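Local coordinates for PBP domain-containing protein (Vibrio parahaemolyticus, PDB 3MUQ) that is of unknown function but is probably an exported protein resembling the ligand-binding proteins of the PBP superfamily, at residues V87-K99 and V104-A116. Sequence-based numbering, arbitrary orientation.
Sequences VIVGPKADPAKIK and VLDVFKEIANKNA
Phe108 presents the edge of its ring to Ile88, whose CD1 lies near the ring plane, 4.0 Å from CE1; elsewhere the ring meets that of Trp135, the two planes inclined at about 55°. A second flat group, the Glu110 carboxylate, faces the backbone carbonyls of two loop residues, its OE1 2.8 Å from Lys97 O and 3.2 Å from Ala96 O. All three are acceptors, so no hydrogen bond joins them directly. Lys114 crosses Lys97 at about a right angle, and its NZ gives a weak hydrogen bond to Ala96 O (3.1 Å), near the carboxylate but not bonded to it. Ile98 packs against the face of helix 104-113 formed by Val107 and Ile111. Its chi1 of 70° sets CG1 between backbone N and carbonyl carbon and carries CD1 against Val107 CG1 at a tight 3.4 Å, while CG2 rests on Ile111 CG1. Ala96 CB meets Ala116 CB 4.0 Å away, at the Schellman motif that ends the helix. Asp94 OD1 accepts the Ile98 N-H on its syn side (3.0 Å, 162°), tying the residue just after the Asp94-Lys97 turn back to Asp94, and is also bonded by Tyr167 OH. The helix thus packs, largely through apolar side chains, on the C-terminal part of strand 78-90, which pairs antiparallel with 168-171 and 185-188, and on the loop after it; the Lys114 ammonium probably offsets some negative potential where carboxylate and carbonyl oxygens converge.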
loop_
_atom_site.group_PDB
_atom_site.type_symbol
_atom_site.label_atom_id
_atom_site.label_comp_id
_atom_site.label_asym_id
_atom_site.label_seq_id
_atom_site.Cartn_x
_atom_site.Cartn_y
_atom_site.Cartn_z
ATOM N N VAL A 87 -8.396 15.812 2.659
ATOM C CA VAL A 87 -8.253 17.241 2.918
ATOM C C VAL A 87 -9.524 17.975 2.516
ATOM O O VAL A 87 -10.289 17.483 1.687
ATOM C CB VAL A 87 -7.054 17.856 2.160
ATOM C CG1 VAL A 87 -5.741 17.157 2.560
ATOM C CG2 VAL A 87 -7.276 17.787 0.648
ATOM N N ILE A 88 -9.747 19.142 3.111
ATOM C CA ILE A 88 -10.890 19.967 2.762
ATOM C C ILE A 88 -10.370 21.101 1.896
ATOM O O ILE A 88 -9.518 21.878 2.317
ATOM C CB ILE A 88 -11.591 20.594 3.994
ATOM C CG1 ILE A 88 -12.008 19.534 5.012
ATOM C CG2 ILE A 88 -12.796 21.457 3.544
ATOM C CD1 ILE A 88 -12.889 18.396 4.438
ATOM N N VAL A 89 -10.863 21.178 0.670
ATOM C CA VAL A 89 -10.444 22.239 -0.226
ATOM C C VAL A 89 -11.610 23.190 -0.489
ATOM O O VAL A 89 -12.775 22.831 -0.297
ATOM C CB VAL A 89 -9.906 21.668 -1.541
ATOM C CG1 VAL A 89 -8.878 20.541 -1.239
ATOM C CG2 VAL A 89 -11.045 21.169 -2.405
ATOM N N GLY A 90 -11.290 24.413 -0.898
ATOM C CA GLY A 90 -12.306 25.412 -1.166
ATOM C C GLY A 90 -11.705 26.650 -1.801
ATOM O O GLY A 90 -10.532 26.655 -2.155
ATOM N N PRO A 91 -12.509 27.714 -1.947
ATOM C CA PRO A 91 -12.003 28.908 -2.627
ATOM C C PRO A 91 -10.922 29.534 -1.770
ATOM O O PRO A 91 -11.019 29.502 -0.539
ATOM C CB PRO A 91 -13.231 29.831 -2.693
ATOM C CG PRO A 91 -14.422 28.908 -2.545
ATOM C CD PRO A 91 -13.942 27.811 -1.622
ATOM N N LYS A 92 -9.909 30.104 -2.410
ATOM C CA LYS A 92 -8.835 30.750 -1.676
ATOM C C LYS A 92 -9.397 31.760 -0.665
ATOM O O LYS A 92 -8.866 31.921 0.429
ATOM C CB LYS A 92 -7.853 31.420 -2.642
ATOM C CG LYS A 92 -6.572 31.908 -1.978
ATOM C CD LYS A 92 -5.637 32.576 -2.980
ATOM C CE LYS A 92 -4.174 32.394 -2.583
ATOM N NZ LYS A 92 -3.932 32.643 -1.131
ATOM N N ALA A 93 -10.489 32.419 -1.032
ATOM C CA ALA A 93 -11.098 33.434 -0.181
ATOM C C ALA A 93 -11.874 32.868 1.023
ATOM O O ALA A 93 -12.234 33.613 1.922
ATOM C CB ALA A 93 -11.996 34.356 -1.021
ATOM N N ASP A 94 -12.154 31.566 1.027
ATOM C CA ASP A 94 -12.713 30.905 2.209
ATOM C C ASP A 94 -13.895 31.653 2.839
ATOM O O ASP A 94 -13.842 32.058 4.001
ATOM C CB ASP A 94 -11.614 30.727 3.248
ATOM C CG ASP A 94 -12.063 29.945 4.462
ATOM O OD1 ASP A 94 -13.063 29.194 4.391
ATOM O OD2 ASP A 94 -11.390 30.080 5.502
ATOM N N PRO A 95 -14.983 31.795 2.084
ATOM C CA PRO A 95 -16.121 32.614 2.512
ATOM C C PRO A 95 -16.828 32.082 3.755
ATOM O O PRO A 95 -17.483 32.871 4.440
ATOM C CB PRO A 95 -17.055 32.577 1.296
ATOM C CG PRO A 95 -16.700 31.311 0.598
ATOM C CD PRO A 95 -15.216 31.168 0.772
ATOM N N ALA A 96 -16.713 30.788 4.050
ATOM C CA ALA A 96 -17.298 30.263 5.287
ATOM C C ALA A 96 -16.360 30.420 6.480
ATOM O O ALA A 96 -16.706 30.057 7.607
ATOM C CB ALA A 96 -17.714 28.792 5.128
ATOM N N LYS A 97 -15.168 30.947 6.224
ATOM C CA LYS A 97 -14.162 31.117 7.264
ATOM C C LYS A 97 -13.900 29.819 8.044
ATOM O O LYS A 97 -13.948 29.804 9.275
ATOM C CB LYS A 97 -14.555 32.249 8.232
ATOM C CG LYS A 97 -14.925 33.581 7.568
ATOM C CD LYS A 97 -13.843 34.047 6.608
ATOM C CE LYS A 97 -14.305 35.227 5.757
ATOM N NZ LYS A 97 -13.346 35.509 4.643
ATOM N N ILE A 98 -13.612 28.731 7.336
ATOM C CA ILE A 98 -13.302 27.473 8.014
ATOM C C ILE A 98 -11.804 27.279 8.217
ATOM O O ILE A 98 -11.385 26.390 8.964
ATOM C CB ILE A 98 -13.783 26.255 7.207
ATOM C CG1 ILE A 98 -12.915 26.091 5.953
ATOM C CG2 ILE A 98 -15.256 26.379 6.888
ATOM C CD1 ILE A 98 -12.654 24.679 5.567
ATOM N N LYS A 99 -11.012 28.099 7.531
ATOM C CA LYS A 99 -9.556 27.952 7.460
ATOM C C LYS A 99 -8.864 27.711 8.808
ATOM O O LYS A 99 -7.865 26.991 8.882
ATOM C CB LYS A 99 -8.948 29.179 6.771
ATOM C CG LYS A 99 -7.555 28.979 6.210
ATOM C CD LYS A 99 -7.037 30.269 5.588
ATOM C CE LYS A 99 -5.571 30.156 5.168
ATOM N NZ LYS A 99 -5.354 29.289 3.973
ATOM N N VAL A 104 -12.665 18.884 12.028
ATOM C CA VAL A 104 -13.341 18.800 10.751
ATOM C C VAL A 104 -14.853 18.847 10.989
ATOM O O VAL A 104 -15.624 19.270 10.117
ATOM C CB VAL A 104 -12.930 17.532 9.956
ATOM C CG1 VAL A 104 -13.324 16.273 10.698
ATOM C CG2 VAL A 104 -13.546 17.548 8.569
ATOM N N LEU A 105 -15.290 18.439 12.179
ATOM C CA LEU A 105 -16.716 18.527 12.482
ATOM C C LEU A 105 -17.156 19.998 12.601
ATOM O O LEU A 105 -18.232 20.362 12.135
ATOM C CB LEU A 105 -17.084 17.710 13.723
ATOM C CG LEU A 105 -16.777 16.209 13.687
ATOM C CD1 LEU A 105 -17.423 15.545 14.883
ATOM C CD2 LEU A 105 -17.265 15.541 12.405
ATOM N N ASP A 106 -16.315 20.845 13.195
ATOM C CA ASP A 106 -16.557 22.287 13.169
ATOM C C ASP A 106 -16.629 22.812 11.731
ATOM O O ASP A 106 -17.482 23.647 11.393
ATOM C CB ASP A 106 -15.466 23.044 13.935
ATOM C CG ASP A 106 -15.537 22.807 15.432
ATOM O OD1 ASP A 106 -16.607 22.360 15.910
ATOM O OD2 ASP A 106 -14.525 23.061 16.126
ATOM N N VAL A 107 -15.731 22.323 10.887
ATOM C CA VAL A 107 -15.721 22.733 9.493
ATOM C C VAL A 107 -17.048 22.385 8.801
ATOM O O VAL A 107 -17.666 23.238 8.158
ATOM C CB VAL A 107 -14.514 22.148 8.709
ATOM C CG1 VAL A 107 -14.658 22.451 7.240
ATOM C CG2 VAL A 107 -13.182 22.720 9.248
ATOM N N PHE A 108 -17.501 21.145 8.943
ATOM C CA PHE A 108 -18.776 20.748 8.335
ATOM C C PHE A 108 -19.948 21.588 8.852
ATOM O O PHE A 108 -20.737 22.114 8.068
ATOM C CB PHE A 108 -19.033 19.247 8.520
ATOM C CG PHE A 108 -18.359 18.386 7.481
ATOM C CD1 PHE A 108 -17.024 18.581 7.162
ATOM C CD2 PHE A 108 -19.059 17.382 6.822
ATOM C CE1 PHE A 108 -16.399 17.788 6.198
ATOM C CE2 PHE A 108 -18.445 16.581 5.868
ATOM C CZ PHE A 108 -17.121 16.784 5.552
ATOM N N LYS A 109 -20.029 21.751 10.168
ATOM C CA LYS A 109 -21.117 22.513 10.768
ATOM C C LYS A 109 -21.144 23.946 10.247
ATOM O O LYS A 109 -22.207 24.477 9.930
ATOM C CB LYS A 109 -20.987 22.513 12.292
ATOM C CG LYS A 109 -21.272 21.171 12.928
ATOM C CD LYS A 109 -20.836 21.121 14.384
ATOM C CE LYS A 109 -20.948 19.703 14.925
ATOM N NZ LYS A 109 -20.387 19.570 16.297
ATOM N N GLU A 110 -19.964 24.557 10.166
ATOM C CA GLU A 110 -19.810 25.937 9.728
ATOM C C GLU A 110 -20.240 26.096 8.262
ATOM O O GLU A 110 -20.933 27.043 7.898
ATOM C CB GLU A 110 -18.345 26.345 9.908
ATOM C CG GLU A 110 -18.047 27.833 9.897
ATOM C CD GLU A 110 -16.936 28.199 10.880
ATOM O OE1 GLU A 110 -16.278 29.249 10.685
ATOM O OE2 GLU A 110 -16.725 27.433 11.853
ATOM N N ILE A 111 -19.807 25.171 7.416
ATOM C CA ILE A 111 -20.197 25.186 6.008
ATOM C C ILE A 111 -21.722 25.102 5.878
ATOM O O ILE A 111 -22.356 25.868 5.127
ATOM C CB ILE A 111 -19.518 24.031 5.241
ATOM C CG1 ILE A 111 -18.037 24.379 4.996
ATOM C CG2 ILE A 111 -20.248 23.751 3.937
ATOM C CD1 ILE A 111 -17.243 23.308 4.241
ATOM N N ALA A 112 -22.325 24.188 6.634
ATOM C CA ALA A 112 -23.774 24.035 6.583
ATOM C C ALA A 112 -24.488 25.276 7.118
ATOM O O ALA A 112 -25.421 25.773 6.493
ATOM C CB ALA A 112 -24.212 22.801 7.334
ATOM N N ASN A 113 -24.039 25.792 8.259
ATOM C CA ASN A 113 -24.741 26.926 8.874
ATOM C C ASN A 113 -24.593 28.235 8.100
ATOM O O ASN A 113 -25.442 29.119 8.193
ATOM C CB ASN A 113 -24.363 27.091 10.349
ATOM C CG ASN A 113 -24.799 25.896 11.203
ATOM O OD1 ASN A 113 -25.858 25.306 10.978
ATOM N ND2 ASN A 113 -23.979 25.539 12.189
ATOM N N LYS A 114 -23.534 28.351 7.308
ATOM C CA LYS A 114 -23.373 29.526 6.471
ATOM C C LYS A 114 -23.964 29.284 5.083
ATOM O O LYS A 114 -23.979 30.176 4.224
ATOM C CB LYS A 114 -21.906 29.949 6.386
ATOM C CG LYS A 114 -21.274 30.230 7.741
ATOM C CD LYS A 114 -20.366 31.440 7.673
ATOM C CE LYS A 114 -19.465 31.521 8.888
ATOM N NZ LYS A 114 -18.328 32.446 8.638
ATOM N N ASN A 115 -24.489 28.083 4.879
ATOM C CA ASN A 115 -24.997 27.708 3.570
ATOM C C ASN A 115 -23.999 28.045 2.449
ATOM O O ASN A 115 -24.360 28.589 1.397
ATOM C CB ASN A 115 -26.363 28.345 3.306
ATOM C CG ASN A 115 -27.047 27.736 2.114
ATOM O OD1 ASN A 115 -27.054 26.513 1.938
ATOM N ND2 ASN A 115 -27.601 28.584 1.259
ATOM N N ALA A 116 -22.736 27.730 2.701
ATOM C CA ALA A 116 -21.695 27.785 1.680
ATOM C C ALA A 116 -21.910 26.675 0.658
ATOM O O ALA A 116 -22.625 25.708 0.911
ATOM C CB ALA A 116 -20.327 27.629 2.326
#